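Long-range contact in cytochrome c, mono-and diheme variant (Methylophaga aminisulfidivorans MP, PDB 7C90), which probably carries electrons through a covalently bound heme c in the methanol oxidation system of a marine methylotrophic bacterium: residues G105-N116 and R152-D163. Numbering follows the deposited sequence.
Sequences GDDYYTYPKNAN and RSVYWGSADKAD. With NA (sodium ion), chain K; NA (sodium ion), chain L; HEC (heme c), chain E.
Gly105 CA makes a CH-pi contact over the face of the Trp156 indole, 3.6 Å from the centroid of the six-membered ring, while its carbonyl O accepts a nearly straight bond from Trp156 N (2.8 Å). Trp156 CG sits between its own backbone N and carbonyl carbon (chi1 62°), which folds the ring back over the Gly105-Asp106 peptide; an alanine here would probably uncover that backbone and leave the sodium-binding loop less firmly seated. Alongside, the Tyr155 ring edge meets Asp106 O, with CE1 at 3.4 Å. At the other end of this buried side, Arg152 grips Asn114 O end-on with NH1 (3.0 Å) and NH2 (3.1 Å), the oxygen lying in the guanidinium plane; NH2 also pairs with Asp117. The solvent side is looser: Asp107 OD2 accepts a hydrogen bond from Ser158 N above the carboxylate plane (3.2 Å), its salt bridge to Lys161 NZ is long (3.6 Å), and a water links Asp107 OD1 to that ammonium group. Residues 152-163 thus back the sodium- and propionate-binding loop of a class I cytochrome c: Asp106 and Tyr108 O bind two sodium ions, completed by Ala103 and waters; Thr110 N, Tyr111 N and Asn114 ND2 (OD1 held by Thr123) hydrogen-bond one propionate.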
loop_
_atom_site.group_PDB
_atom_site.type_symbol
_atom_site.label_atom_id
_atom_site.label_comp_id
_atom_site.label_asym_id
_atom_site.label_seq_id
_atom_site.Cartn_x
_atom_site.Cartn_y
_atom_site.Cartn_z
ATOM N N GLY A 105 -16.781 -5.022 -1.632
ATOM C CA GLY A 105 -18.202 -4.985 -2.042
ATOM C C GLY A 105 -18.511 -5.921 -3.202
ATOM O O GLY A 105 -19.684 -6.028 -3.596
ATOM N N ASP A 106 -17.500 -6.604 -3.718
ATOM C CA ASP A 106 -17.542 -7.411 -4.960
ATOM C C ASP A 106 -17.604 -8.896 -4.611
ATOM O O ASP A 106 -17.490 -9.217 -3.411
ATOM C CB ASP A 106 -16.329 -7.072 -5.817
ATOM C CG ASP A 106 -14.996 -7.438 -5.191
ATOM O OD1 ASP A 106 -14.925 -7.593 -3.915
ATOM O OD2 ASP A 106 -14.020 -7.535 -5.972
ATOM N N ASP A 107 -17.818 -9.771 -5.599
ATOM C CA ASP A 107 -17.817 -11.240 -5.368
ATOM C C ASP A 107 -16.444 -11.825 -5.695
ATOM O O ASP A 107 -16.343 -13.045 -5.721
ATOM C CB ASP A 107 -18.914 -11.976 -6.143
ATOM C CG ASP A 107 -19.051 -11.578 -7.603
ATOM O OD1 ASP A 107 -18.120 -10.925 -8.127
ATOM O OD2 ASP A 107 -20.104 -11.897 -8.189
ATOM N N TYR A 108 -15.421 -10.993 -5.903
ATOM C CA TYR A 108 -14.013 -11.452 -5.986
ATOM C C TYR A 108 -13.379 -11.382 -4.596
ATOM O O TYR A 108 -13.595 -10.401 -3.878
ATOM C CB TYR A 108 -13.252 -10.613 -7.009
ATOM C CG TYR A 108 -13.822 -10.693 -8.402
ATOM C CD1 TYR A 108 -13.632 -11.818 -9.184
ATOM C CD2 TYR A 108 -14.562 -9.649 -8.918
ATOM C CE1 TYR A 108 -14.135 -11.885 -10.469
ATOM C CE2 TYR A 108 -15.093 -9.706 -10.197
ATOM C CZ TYR A 108 -14.858 -10.820 -10.979
ATOM O OH TYR A 108 -15.351 -10.861 -12.245
ATOM N N TYR A 109 -12.644 -12.413 -4.223
ATOM C CA TYR A 109 -12.030 -12.586 -2.877
ATOM C C TYR A 109 -10.551 -12.983 -3.031
ATOM O O TYR A 109 -10.196 -13.859 -3.840
ATOM C CB TYR A 109 -12.815 -13.624 -2.054
ATOM C CG TYR A 109 -14.225 -13.206 -1.718
ATOM C CD1 TYR A 109 -14.480 -12.404 -0.616
ATOM C CD2 TYR A 109 -15.303 -13.536 -2.545
ATOM C CE1 TYR A 109 -15.757 -11.965 -0.313
ATOM C CE2 TYR A 109 -16.591 -13.098 -2.264
ATOM C CZ TYR A 109 -16.824 -12.328 -1.130
ATOM O OH TYR A 109 -18.077 -11.857 -0.825
ATOM N N THR A 110 -9.698 -12.386 -2.213
ATOM C CA THR A 110 -8.338 -12.891 -1.976
ATOM C C THR A 110 -8.424 -14.230 -1.228
ATOM O O THR A 110 -7.710 -15.186 -1.608
ATOM C CB THR A 110 -7.520 -11.826 -1.252
ATOM O OG1 THR A 110 -7.771 -10.611 -1.959
ATOM C CG2 THR A 110 -6.059 -12.193 -1.166
ATOM N N TYR A 111 -9.252 -14.289 -0.185
ATOM C CA TYR A 111 -9.491 -15.479 0.653
ATOM C C TYR A 111 -10.961 -15.855 0.541
ATOM O O TYR A 111 -11.837 -15.093 0.933
ATOM C CB TYR A 111 -9.022 -15.188 2.076
ATOM C CG TYR A 111 -7.628 -14.614 2.182
ATOM C CD1 TYR A 111 -6.517 -15.438 2.115
ATOM C CD2 TYR A 111 -7.414 -13.262 2.347
ATOM C CE1 TYR A 111 -5.231 -14.928 2.203
ATOM C CE2 TYR A 111 -6.135 -12.739 2.463
ATOM C CZ TYR A 111 -5.039 -13.578 2.408
ATOM O OH TYR A 111 -3.774 -13.067 2.476
ATOM N N PRO A 112 -11.289 -17.028 -0.048
ATOM C CA PRO A 112 -12.689 -17.418 -0.271
ATOM C C PRO A 112 -13.590 -17.504 0.981
ATOM O O PRO A 112 -14.811 -17.215 0.897
ATOM C CB PRO A 112 -12.570 -18.797 -0.967
ATOM C CG PRO A 112 -11.168 -19.298 -0.659
ATOM C CD PRO A 112 -10.330 -18.040 -0.514
ATOM N N LYS A 113 -13.018 -17.833 2.145
ATOM C CA LYS A 113 -13.792 -17.872 3.421
ATOM C C LYS A 113 -14.427 -16.507 3.697
ATOM O O LYS A 113 -15.367 -16.470 4.494
ATOM C CB LYS A 113 -12.906 -18.279 4.604
ATOM C CG LYS A 113 -11.855 -17.252 4.994
ATOM C CD LYS A 113 -10.967 -17.767 6.124
ATOM C CE LYS A 113 -10.755 -16.757 7.219
ATOM N NZ LYS A 113 -9.951 -17.274 8.355
ATOM N N ASN A 114 -13.927 -15.413 3.106
ATOM C CA ASN A 114 -14.438 -14.055 3.410
ATOM C C ASN A 114 -15.832 -13.868 2.782
ATOM O O ASN A 114 -16.498 -12.875 3.132
ATOM C CB ASN A 114 -13.424 -12.952 3.077
ATOM C CG ASN A 114 -12.231 -12.993 4.016
ATOM O OD1 ASN A 114 -12.384 -13.320 5.203
ATOM N ND2 ASN A 114 -11.042 -12.686 3.500
ATOM N N ALA A 115 -16.319 -14.833 1.995
ATOM C CA ALA A 115 -17.713 -14.837 1.475
ATOM C C ALA A 115 -18.705 -15.208 2.588
ATOM O O ALA A 115 -19.934 -14.961 2.407
ATOM C CB ALA A 115 -17.840 -15.776 0.305
ATOM N N ASN A 116 -18.229 -15.759 3.710
ATOM C CA ASN A 116 -19.121 -16.082 4.852
ATOM C C ASN A 116 -18.697 -15.238 6.063
ATOM O O ASN A 116 -17.563 -14.702 6.074
ATOM C CB ASN A 116 -19.184 -17.600 5.052
ATOM C CG ASN A 116 -17.915 -18.199 5.613
ATOM O OD1 ASN A 116 -17.486 -17.871 6.725
ATOM N ND2 ASN A 116 -17.307 -19.083 4.838
ATOM N N ARG A 152 -21.501 -5.939 4.186
ATOM C CA ARG A 152 -22.447 -6.812 3.439
ATOM C C ARG A 152 -23.531 -5.944 2.774
ATOM O O ARG A 152 -23.878 -6.264 1.677
ATOM C CB ARG A 152 -23.062 -7.876 4.341
ATOM C CG ARG A 152 -22.046 -8.832 4.931
ATOM C CD ARG A 152 -21.130 -9.484 3.911
ATOM N NE ARG A 152 -20.535 -10.639 4.558
ATOM C CZ ARG A 152 -19.486 -11.325 4.126
ATOM N NH1 ARG A 152 -18.862 -10.981 3.015
ATOM N NH2 ARG A 152 -19.041 -12.333 4.849
ATOM N N SER A 153 -23.955 -4.847 3.395
ATOM C CA SER A 153 -25.098 -4.003 2.955
ATOM C C SER A 153 -24.751 -3.294 1.640
ATOM O O SER A 153 -25.682 -2.988 0.893
ATOM C CB SER A 153 -25.484 -3.013 4.029
ATOM O OG SER A 153 -24.534 -1.936 4.111
ATOM N N VAL A 154 -23.463 -3.054 1.352
ATOM C CA VAL A 154 -23.036 -2.269 0.151
ATOM C C VAL A 154 -22.629 -3.216 -0.966
ATOM O O VAL A 154 -22.272 -2.721 -2.010
ATOM C CB VAL A 154 -21.940 -1.246 0.474
ATOM C CG1 VAL A 154 -22.507 -0.149 1.344
ATOM C CG2 VAL A 154 -20.696 -1.863 1.119
ATOM N N TYR A 155 -22.768 -4.529 -0.761
ATOM C CA TYR A 155 -22.413 -5.581 -1.749
ATOM C C TYR A 155 -23.137 -5.349 -3.071
ATOM O O TYR A 155 -24.370 -5.153 -3.033
ATOM C CB TYR A 155 -22.879 -6.940 -1.238
ATOM C CG TYR A 155 -22.494 -8.144 -2.048
ATOM C CD1 TYR A 155 -21.174 -8.560 -2.165
ATOM C CD2 TYR A 155 -23.475 -8.950 -2.597
ATOM C CE1 TYR A 155 -20.841 -9.701 -2.877
ATOM C CE2 TYR A 155 -23.159 -10.106 -3.286
ATOM C CZ TYR A 155 -21.846 -10.506 -3.396
ATOM O OH TYR A 155 -21.563 -11.671 -4.048
ATOM N N TRP A 156 -22.400 -5.484 -4.175
ATOM C CA TRP A 156 -22.857 -5.253 -5.571
ATOM C C TRP A 156 -22.535 -6.481 -6.412
ATOM O O TRP A 156 -22.624 -6.385 -7.622
ATOM C CB TRP A 156 -22.224 -3.974 -6.164
ATOM C CG TRP A 156 -20.730 -3.982 -6.265
ATOM C CD1 TRP A 156 -19.964 -4.681 -7.150
ATOM C CD2 TRP A 156 -19.813 -3.280 -5.411
ATOM N NE1 TRP A 156 -18.635 -4.452 -6.912
ATOM C CE2 TRP A 156 -18.515 -3.597 -5.850
ATOM C CE3 TRP A 156 -19.964 -2.436 -4.311
ATOM C CZ2 TRP A 156 -17.376 -3.076 -5.238
ATOM C CZ3 TRP A 156 -18.842 -1.937 -3.693
ATOM C CH2 TRP A 156 -17.567 -2.254 -4.157
ATOM N N GLY A 157 -22.097 -7.576 -5.788
ATOM C CA GLY A 157 -21.822 -8.837 -6.486
ATOM C C GLY A 157 -23.089 -9.671 -6.669
ATOM O O GLY A 157 -24.186 -9.168 -6.411
ATOM N N SER A 158 -22.927 -10.910 -7.095
ATOM C CA SER A 158 -24.032 -11.842 -7.418
ATOM C C SER A 158 -24.550 -12.491 -6.129
ATOM O O SER A 158 -23.741 -12.733 -5.213
ATOM C CB SER A 158 -23.574 -12.871 -8.408
ATOM O OG SER A 158 -22.798 -13.863 -7.755
ATOM N N ALA A 159 -25.850 -12.767 -6.067
ATOM C CA ALA A 159 -26.514 -13.428 -4.919
ATOM C C ALA A 159 -25.961 -14.845 -4.764
ATOM O O ALA A 159 -25.924 -15.353 -3.636
ATOM C CB ALA A 159 -28.007 -13.459 -5.137
ATOM N N ASP A 160 -25.577 -15.465 -5.872
ATOM C CA ASP A 160 -25.154 -16.887 -5.912
ATOM C C ASP A 160 -23.867 -17.053 -5.097
ATOM O O ASP A 160 -23.622 -18.154 -4.612
ATOM C CB ASP A 160 -24.998 -17.366 -7.359
ATOM C CG ASP A 160 -26.070 -16.823 -8.294
ATOM O OD1 ASP A 160 -25.991 -15.619 -8.652
ATOM O OD2 ASP A 160 -26.993 -17.595 -8.640
ATOM N N LYS A 161 -23.038 -16.015 -4.990
ATOM C CA LYS A 161 -21.708 -16.137 -4.334
ATOM C C LYS A 161 -21.789 -15.574 -2.906
ATOM O O LYS A 161 -20.778 -15.689 -2.221
ATOM C CB LYS A 161 -20.610 -15.469 -5.169
ATOM C CG LYS A 161 -20.451 -16.016 -6.583
ATOM C CD LYS A 161 -19.086 -15.757 -7.212
ATOM C CE LYS A 161 -19.153 -15.286 -8.655
ATOM N NZ LYS A 161 -17.894 -14.630 -9.090
ATOM N N ALA A 162 -22.942 -15.032 -2.484
ATOM C CA ALA A 162 -23.129 -14.373 -1.176
ATOM C C ALA A 162 -23.400 -15.421 -0.091
ATOM O O ALA A 162 -24.577 -15.597 0.305
ATOM C CB ALA A 162 -24.242 -13.360 -1.256
ATOM N N ASP A 163 -22.348 -16.077 0.404
ATOM C CA ASP A 163 -22.481 -17.254 1.302
ATOM C C ASP A 163 -23.152 -16.857 2.622
ATOM O O ASP A 163 -23.766 -17.740 3.205
ATOM C CB ASP A 163 -21.156 -18.000 1.468
ATOM C CG ASP A 163 -20.704 -18.703 0.195
ATOM O OD1 ASP A 163 -21.577 -19.082 -0.618
ATOM O OD2 ASP A 163 -19.476 -18.866 0.012
HETATM NA NA NA K . -15.306 -9.668 -2.141
HETATM NA NA NA L . -12.162 -8.284 -3.933
HETATM FE FE HEC E . -8.065 -4.702 5.097
HETATM C CHA HEC E . -7.375 -7.426 3.107
HETATM C CHB HEC E . -11.177 -5.852 5.629
HETATM C CHC HEC E . -8.502 -2.255 7.464
HETATM C CHD HEC E . -5.210 -3.190 4.012
HETATM N NA HEC E . -9.054 -6.390 4.495
HETATM C C1A HEC E . -8.682 -7.358 3.684
HETATM C C2A HEC E . -9.678 -8.428 3.466
HETATM C C3A HEC E . -10.806 -7.976 4.261
HETATM C C4A HEC E . -10.328 -6.675 4.784
HETATM C CMA HEC E . -12.169 -8.545 4.448
HETATM C CAA HEC E . -9.556 -9.675 2.673
HETATM C CBA HEC E . -10.422 -9.403 1.454
HETATM C CGA HEC E . -10.531 -10.602 0.571
HETATM O O1A HEC E . -10.335 -11.732 1.055
HETATM O O2A HEC E . -10.740 -10.382 -0.651
HETATM N NB HEC E . -9.600 -4.163 6.332
HETATM C C1B HEC E . -10.797 -4.682 6.373
HETATM C C2B HEC E . -11.736 -4.026 7.307
HETATM C C3B HEC E . -10.914 -2.967 7.882
HETATM C C4B HEC E . -9.632 -3.151 7.217
HETATM C CMB HEC E . -13.171 -4.387 7.568
HETATM C CAB HEC E . -11.329 -1.940 8.939
HETATM C CBB HEC E . -11.544 -2.578 10.267
HETATM N NC HEC E . -7.040 -3.023 5.628
HETATM C C1C HEC E . -7.343 -2.193 6.635
HETATM C C2C HEC E . -6.421 -1.059 6.821
HETATM C C3C HEC E . -5.431 -1.353 5.777
HETATM C C4C HEC E . -5.901 -2.556 5.108
HETATM C CMC HEC E . -6.558 0.017 7.842
HETATM C CAC HEC E . -4.282 -0.427 5.471
HETATM C CBC HEC E . -3.415 -0.112 6.657
HETATM N ND HEC E . -6.575 -5.217 3.759
HETATM C C1D HEC E . -5.516 -4.498 3.434
HETATM C C2D HEC E . -4.599 -5.136 2.511
HETATM C C3D HEC E . -5.222 -6.408 2.233
HETATM C C4D HEC E . -6.412 -6.338 3.085
HETATM C CMD HEC E . -3.316 -4.585 2.019
HETATM C CAD HEC E . -4.725 -7.535 1.427
HETATM C CBD HEC E . -4.082 -8.460 2.472
HETATM C CGD HEC E . -3.910 -9.916 2.074
HETATM O O1D HEC E . -4.007 -10.237 0.877
HETATM O O2D HEC E . -3.629 -10.785 2.944
HETATM O O HOH W 1 -17.380 -12.611 -10.771
HETATM O O HOH W 2 -19.708 -12.874 -2.396
HETATM O O HOH W 3 -16.903 -8.948 -0.199
HETATM O O HOH W 4 -9.980 -9.407 -3.565
HETATM O O HOH W 5 -12.872 -8.915 -1.196
HETATM O O HOH W 6 -10.510 -7.755 -6.082
#